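Local coordinates for protein CMP-sialic acid transporter 1 (PDB 6I1R) that probably carries CMP-sialic acid across the Golgi membrane from the cytoplasm, and binds CMP in the outward-facing conformation captured here, at residues T14-I19 against V240-S245; I37-E42 against G222-R227. The protein carries 5 engineered substitutions. All blocks are in the same frame, centred on the assembly; numbering follows the deposited sequence.

Interaction 1. Residues T14-I19 against V240-S245; sequences TSSQGI and VFNLGS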
loop_
_atom_site.group_PDB
_atom_site.type_symbol
_atom_site.label_atom_id
_atom_site.label_comp_id
_atom_site.label_asym_id
_atom_site.label_seq_id
_atom_site.Cartn_x
_atom_site.Cartn_y
_atom_site.Cartn_z
ATOM N N THR B 14 16.211 -14.358 -4.797
ATOM C CA THR B 14 14.911 -14.272 -4.102
ATOM C C THR B 14 14.976 -13.186 -3.017
ATOM O O THR B 14 13.961 -12.552 -2.716
ATOM C CB THR B 14 14.478 -15.625 -3.518
ATOM O OG1 THR B 14 14.303 -16.552 -4.590
ATOM C CG2 THR B 14 13.187 -15.549 -2.731
ATOM N N SER B 15 16.158 -12.971 -2.438
ATOM C CA SER B 15 16.341 -11.930 -1.420
ATOM C C SER B 15 16.562 -10.564 -2.084
ATOM O O SER B 15 16.285 -9.535 -1.473
ATOM C CB SER B 15 17.472 -12.274 -0.480
ATOM O OG SER B 15 18.732 -11.969 -1.058
ATOM N N SER B 16 17.074 -10.556 -3.317
ATOM C CA SER B 16 17.262 -9.314 -4.073
ATOM C C SER B 16 15.903 -8.674 -4.377
ATOM O O SER B 16 15.689 -7.497 -4.086
ATOM C CB SER B 16 18.046 -9.552 -5.341
ATOM O OG SER B 16 19.392 -9.895 -5.050
ATOM N N GLN B 17 14.991 -9.453 -4.958
ATOM C CA GLN B 17 13.644 -8.963 -5.269
ATOM C C GLN B 17 12.930 -8.572 -3.968
ATOM O O GLN B 17 12.071 -7.698 -3.974
ATOM C CB GLN B 17 12.843 -10.005 -6.056
ATOM C CG GLN B 17 12.439 -11.228 -5.244
ATOM C CD GLN B 17 11.671 -12.236 -6.064
ATOM O OE1 GLN B 17 12.058 -12.587 -7.177
ATOM N NE2 GLN B 17 10.571 -12.719 -5.509
ATOM N N GLY B 18 13.288 -9.228 -2.865
ATOM C CA GLY B 18 12.755 -8.885 -1.549
ATOM C C GLY B 18 13.067 -7.449 -1.157
ATOM O O GLY B 18 12.166 -6.697 -0.784
ATOM N N ILE B 19 14.339 -7.070 -1.257
ATOM C CA ILE B 19 14.802 -5.737 -0.849
ATOM C C ILE B 19 14.344 -4.705 -1.888
ATOM O O ILE B 19 13.821 -3.645 -1.538
ATOM C CB ILE B 19 16.335 -5.722 -0.665
ATOM C CG1 ILE B 19 16.786 -6.702 0.422
ATOM C CG2 ILE B 19 16.842 -4.314 -0.390
ATOM C CD1 ILE B 19 18.162 -7.278 0.189
ATOM N N VAL B 240 10.652 -6.443 -11.756
ATOM C CA VAL B 240 9.952 -7.178 -12.818
ATOM C C VAL B 240 10.924 -8.194 -13.429
ATOM O O VAL B 240 10.575 -9.364 -13.604
ATOM C CB VAL B 240 9.368 -6.242 -13.895
ATOM C CG1 VAL B 240 8.915 -7.007 -15.131
ATOM C CG2 VAL B 240 8.224 -5.399 -13.351
ATOM N N PHE B 241 12.133 -7.737 -13.746
ATOM C CA PHE B 241 13.173 -8.618 -14.275
ATOM C C PHE B 241 13.580 -9.636 -13.204
ATOM O O PHE B 241 13.695 -10.828 -13.489
ATOM C CB PHE B 241 14.387 -7.813 -14.751
ATOM C CG PHE B 241 14.143 -6.897 -15.925
ATOM C CD1 PHE B 241 13.238 -7.231 -16.924
ATOM C CD2 PHE B 241 14.846 -5.707 -16.049
ATOM C CE1 PHE B 241 13.028 -6.390 -18.006
ATOM C CE2 PHE B 241 14.635 -4.866 -17.132
ATOM C CZ PHE B 241 13.727 -5.209 -18.107
ATOM N N ASN B 242 13.775 -9.161 -11.977
ATOM C CA ASN B 242 14.232 -10.015 -10.891
ATOM C C ASN B 242 13.199 -11.112 -10.603
ATOM O O ASN B 242 13.578 -12.241 -10.298
ATOM C CB ASN B 242 14.529 -9.216 -9.621
ATOM C CG ASN B 242 15.593 -9.873 -8.769
ATOM O OD1 ASN B 242 16.318 -9.194 -8.050
ATOM N ND2 ASN B 242 15.714 -11.186 -8.868
ATOM N N LEU B 243 11.913 -10.778 -10.692
ATOM C CA LEU B 243 10.827 -11.735 -10.439
ATOM C C LEU B 243 10.730 -12.726 -11.608
ATOM O O LEU B 243 10.396 -13.900 -11.419
ATOM C CB LEU B 243 9.517 -10.962 -10.247
ATOM C CG LEU B 243 8.283 -11.792 -9.893
ATOM C CD1 LEU B 243 8.569 -12.752 -8.747
ATOM C CD2 LEU B 243 7.111 -10.887 -9.544
ATOM N N GLY B 244 11.014 -12.239 -12.811
ATOM C CA GLY B 244 11.135 -13.095 -13.978
ATOM C C GLY B 244 12.291 -14.072 -13.841
ATOM O O GLY B 244 12.131 -15.272 -14.066
ATOM N N SER B 245 13.454 -13.547 -13.459
ATOM C CA SER B 245 14.669 -14.348 -13.304
ATOM C C SER B 245 14.411 -15.529 -12.362
ATOM O O SER B 245 14.537 -16.686 -12.761
ATOM C CB SER B 245 15.815 -13.503 -12.807
ATOM O OG SER B 245 16.092 -12.439 -13.705
#
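Q17 and N242 face each other where helix 3-24 runs alongside helix 234-256, an antiparallel helix pair in the all-helical bundle of a nucleotide-sugar transporter of the DMT clan. The two short axes approach to 9.2 Å with an angle of 155° between their directions, and the CA atoms of Q17 and N242 are the nearest pair across the segments, 5.7 Å apart. N242 points toward helix 3-24: with CG roughly anti to the backbone N (chi1 -151°), its amide is carried toward the turn S16-Q17. There the amide carbon CG lies 3.9 Å from Q17 CB. Q17 N is also close to the amide oxygen OD1, but the angle is poor and no hydrogen bond forms. L13 and L20 of helix 3-24 also touch the N242 side chain.

Q17 takes the other route. Its CG sits between the backbone N and the carbonyl carbon (chi1 70°), and the chain beyond is extended, carrying the amide obliquely across L243. NE2 comes to 3.8 Å from L243 CD1, and OE1 rests 3.6 Å from L243 CA. That oxygen does not pair with the nearby N242 O, since both are acceptors; instead T246 OG1, one turn on, lies within hydrogen-bonding distance of both oxygens, and its one proton can serve only one of them at a time. S16 turns its own hydroxyl back to I12 O within helix 3-24, presenting its CB to N242, whose OD1 meets S16 CB at 3.2 Å.

Interaction 2. Residues I37-E42 against G222-R227; sequences IPFLAE and GPWWQR. With C5P (cytidine-5'-monophosphate), chain D.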
loop_
_atom_site.group_PDB
_atom_site.type_symbol
_atom_site.label_atom_id
_atom_site.label_comp_id
_atom_site.label_asym_id
_atom_site.label_seq_id
_atom_site.Cartn_x
_atom_site.Cartn_y
_atom_site.Cartn_z
ATOM N N ILE B 37 2.616 -6.154 -11.907
ATOM C CA ILE B 37 3.993 -6.672 -11.990
ATOM C C ILE B 37 3.978 -8.160 -12.366
ATOM O O ILE B 37 4.738 -8.565 -13.244
ATOM C CB ILE B 37 4.779 -6.400 -10.690
ATOM C CG1 ILE B 37 5.330 -4.973 -10.683
ATOM C CG2 ILE B 37 5.881 -7.434 -10.478
ATOM C CD1 ILE B 37 6.062 -4.597 -9.423
ATOM N N PRO B 38 3.130 -8.978 -11.710
ATOM C CA PRO B 38 3.075 -10.412 -12.036
ATOM C C PRO B 38 2.766 -10.673 -13.519
ATOM O O PRO B 38 3.231 -11.668 -14.074
ATOM C CB PRO B 38 1.954 -10.986 -11.160
ATOM C CG PRO B 38 1.896 -10.036 -10.001
ATOM C CD PRO B 38 2.181 -8.690 -10.629
ATOM N N PHE B 39 1.990 -9.783 -14.135
ATOM C CA PHE B 39 1.676 -9.866 -15.562
ATOM C C PHE B 39 2.951 -9.634 -16.385
ATOM O O PHE B 39 3.297 -10.450 -17.239
ATOM C CB PHE B 39 0.572 -8.866 -15.919
ATOM C CG PHE B 39 0.254 -8.753 -17.389
ATOM C CD1 PHE B 39 -0.587 -9.666 -18.009
ATOM C CD2 PHE B 39 0.783 -7.722 -18.149
ATOM C CE1 PHE B 39 -0.883 -9.555 -19.359
ATOM C CE2 PHE B 39 0.486 -7.612 -19.500
ATOM C CZ PHE B 39 -0.345 -8.528 -20.102
ATOM N N LEU B 40 3.642 -8.527 -16.113
ATOM C CA LEU B 40 4.891 -8.196 -16.811
ATOM C C LEU B 40 5.961 -9.252 -16.508
ATOM O O LEU B 40 6.763 -9.585 -17.379
ATOM C CB LEU B 40 5.376 -6.807 -16.380
ATOM C CG LEU B 40 4.476 -5.628 -16.750
ATOM C CD1 LEU B 40 5.171 -4.312 -16.439
ATOM C CD2 LEU B 40 4.070 -5.679 -18.216
ATOM N N ALA B 41 5.976 -9.762 -15.278
ATOM C CA ALA B 41 6.952 -10.775 -14.876
ATOM C C ALA B 41 6.733 -12.059 -15.685
ATOM O O ALA B 41 7.698 -12.678 -16.123
ATOM C CB ALA B 41 6.860 -11.035 -13.392
ATOM N N GLU B 42 5.473 -12.443 -15.881
ATOM C CA GLU B 42 5.138 -13.630 -16.677
ATOM C C GLU B 42 5.494 -13.382 -18.147
ATOM O O GLU B 42 6.062 -14.254 -18.807
ATOM C CB GLU B 42 3.655 -13.986 -16.541
ATOM C CG GLU B 42 3.330 -14.794 -15.297
ATOM C CD GLU B 42 3.915 -16.195 -15.278
ATOM O OE1 GLU B 42 3.222 -17.132 -15.721
ATOM O OE2 GLU B 42 5.065 -16.344 -14.817
ATOM N N GLY B 222 -10.501 3.654 -15.250
ATOM C CA GLY B 222 -9.332 3.429 -16.094
ATOM C C GLY B 222 -9.098 1.951 -16.364
ATOM O O GLY B 222 -9.163 1.134 -15.442
ATOM N N PRO B 223 -8.826 1.593 -17.632
ATOM C CA PRO B 223 -8.567 0.206 -18.002
ATOM C C PRO B 223 -7.124 -0.220 -17.689
ATOM O O PRO B 223 -6.206 0.603 -17.725
ATOM C CB PRO B 223 -8.851 0.161 -19.509
ATOM C CG PRO B 223 -8.439 1.528 -19.985
ATOM C CD PRO B 223 -8.753 2.451 -18.825
ATOM N N TRP B 224 -6.953 -1.511 -17.410
ATOM C CA TRP B 224 -5.690 -2.085 -16.925
ATOM C C TRP B 224 -4.536 -1.811 -17.901
ATOM O O TRP B 224 -3.407 -1.585 -17.465
ATOM C CB TRP B 224 -5.855 -3.590 -16.674
ATOM C CG TRP B 224 -6.042 -4.398 -17.923
ATOM C CD1 TRP B 224 -7.222 -4.714 -18.533
ATOM C CD2 TRP B 224 -5.006 -4.990 -18.728
ATOM N NE1 TRP B 224 -6.994 -5.460 -19.658
ATOM C CE2 TRP B 224 -5.645 -5.645 -19.804
ATOM C CE3 TRP B 224 -3.610 -5.030 -18.648
ATOM C CZ2 TRP B 224 -4.930 -6.330 -20.786
ATOM C CZ3 TRP B 224 -2.905 -5.708 -19.620
ATOM C CH2 TRP B 224 -3.559 -6.348 -20.673
ATOM N N TRP B 225 -4.809 -1.851 -19.204
ATOM C CA TRP B 225 -3.749 -1.718 -20.219
ATOM C C TRP B 225 -3.236 -0.272 -20.277
ATOM O O TRP B 225 -2.037 -0.047 -20.459
ATOM C CB TRP B 225 -4.221 -2.218 -21.594
ATOM C CG TRP B 225 -5.506 -1.628 -22.092
ATOM C CD1 TRP B 225 -6.755 -2.166 -21.974
ATOM C CD2 TRP B 225 -5.671 -0.398 -22.819
ATOM N NE1 TRP B 225 -7.684 -1.351 -22.562
ATOM C CE2 TRP B 225 -7.049 -0.259 -23.090
ATOM C CE3 TRP B 225 -4.794 0.602 -23.261
ATOM C CZ2 TRP B 225 -7.566 0.837 -23.781
ATOM C CZ3 TRP B 225 -5.305 1.685 -23.943
ATOM C CH2 TRP B 225 -6.673 1.798 -24.199
ATOM N N GLN B 226 -4.135 0.695 -20.116
ATOM C CA GLN B 226 -3.768 2.116 -20.105
ATOM C C GLN B 226 -2.943 2.423 -18.847
ATOM O O GLN B 226 -1.924 3.114 -18.907
ATOM C CB GLN B 226 -5.034 2.975 -20.160
ATOM C CG GLN B 226 -4.777 4.454 -20.410
ATOM C CD GLN B 226 -6.052 5.260 -20.375
ATOM O OE1 GLN B 226 -6.831 5.188 -19.426
ATOM N NE2 GLN B 226 -6.273 6.048 -21.415
ATOM N N ARG B 227 -3.386 1.875 -17.721
ATOM C CA ARG B 227 -2.798 2.125 -16.401
ATOM C C ARG B 227 -1.468 1.371 -16.242
ATOM O O ARG B 227 -0.678 1.689 -15.350
ATOM C CB ARG B 227 -3.806 1.684 -15.335
ATOM C CG ARG B 227 -3.460 2.080 -13.907
ATOM C CD ARG B 227 -4.626 1.835 -12.966
ATOM N NE ARG B 227 -5.037 0.434 -12.920
ATOM C CZ ARG B 227 -6.034 -0.097 -13.626
ATOM N NH1 ARG B 227 -6.334 -1.377 -13.479
ATOM N NH2 ARG B 227 -6.726 0.643 -14.474
HETATM O O3P C5P D . 3.948 -16.912 -11.901
HETATM P P C5P D . 2.708 -16.867 -11.042
HETATM O O1P C5P D . 2.644 -17.943 -9.984
HETATM O O2P C5P D . 2.338 -15.488 -10.551
HETATM O "O5'" C5P D . 1.519 -17.251 -12.058
HETATM C "C5'" C5P D . 0.494 -16.306 -12.365
HETATM C "C4'" C5P D . -0.856 -16.869 -11.943
HETATM O "O4'" C5P D . -1.155 -16.456 -10.607
HETATM C "C3'" C5P D . -1.972 -16.367 -12.849
HETATM O "O3'" C5P D . -2.558 -17.470 -13.552
HETATM C "C2'" C5P D . -2.964 -15.651 -11.942
HETATM O "O2'" C5P D . -4.272 -16.235 -11.979
HETATM C "C1'" C5P D . -2.398 -15.751 -10.533
HETATM N N1 C5P D . -2.180 -14.408 -9.991
HETATM C C2 C5P D . -3.284 -13.597 -9.657
HETATM N N3 C5P D . -3.092 -12.357 -9.157
HETATM C C4 C5P D . -1.840 -11.884 -8.973
HETATM C C5 C5P D . -0.743 -12.672 -9.298
HETATM C C6 C5P D . -0.938 -13.948 -9.813
HETATM O O2 C5P D . -4.446 -14.027 -9.824
HETATM N N4 C5P D . -1.654 -10.639 -8.470
#
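The edge of the W224 indole points at the face of F39 in a T-shaped pair: the planes stand at 72°, and the centroids of the F39 ring and the W224 six-membered ring are 5.2 Å apart. W224 CZ3 lies over one face of F39, 3.8 Å from F39 CZ. One face of the indole is covered by its neighbour, W225 CB sitting over the ring centre. The W225 ring in turn has P223 CG and Q226 CB on one face, both toward its rim. With CG anti to the backbone N (chi1 174°), the F39 ring is carried out to W224. W224 also packs on I211.

This single aromatic pair joins the first turn of helix 37-59, predicted to span the membrane, to the short, weakly bonded helical turn 224-227, which sits in the connection between helices 191-216 and 234-256. D214 accepts a hydrogen bond from W224 N, and G222 N is bonded to T94 OG1 of the second subunit.

P38 and E42, in contrast, serve the nucleotide pocket. P38 CB touches C5 of the CMP base at 3.7 Å. The E42 chain bends at chi2, bringing OE2 to 3.2 Å from phosphate oxygen O3P; K45, salt-bridged to OE2, probably offsets the negative charge gathered there. With an alanine at E42, K45 would probably lose its carboxylate partner and its ammonium group be left freer to turn.

How the interactions relate
The centres of interactions 1 and 2 lie 18 Å apart, yet the two touch through the side of helix 234-256 that meets helix 37-59. V240 CG1 packs on L40 CB at 3.8 Å, and L243 CD2 on I37 CG2 at the same distance. Helix 234-256 thus meets helix 3-24 through N242 and L243, and helix 37-59 through V240 and L243. Helices 3-24 and 37-59 are consecutive, as are helices 224-227 and 234-256, so both segments of interaction 2 fall between those of interaction 1 in sequence. L243 touches both helices, and helix 37-59 carries the CMP-pocket residues P38 and E42; the L243 side chain is about 7 Å from the bound nucleotide.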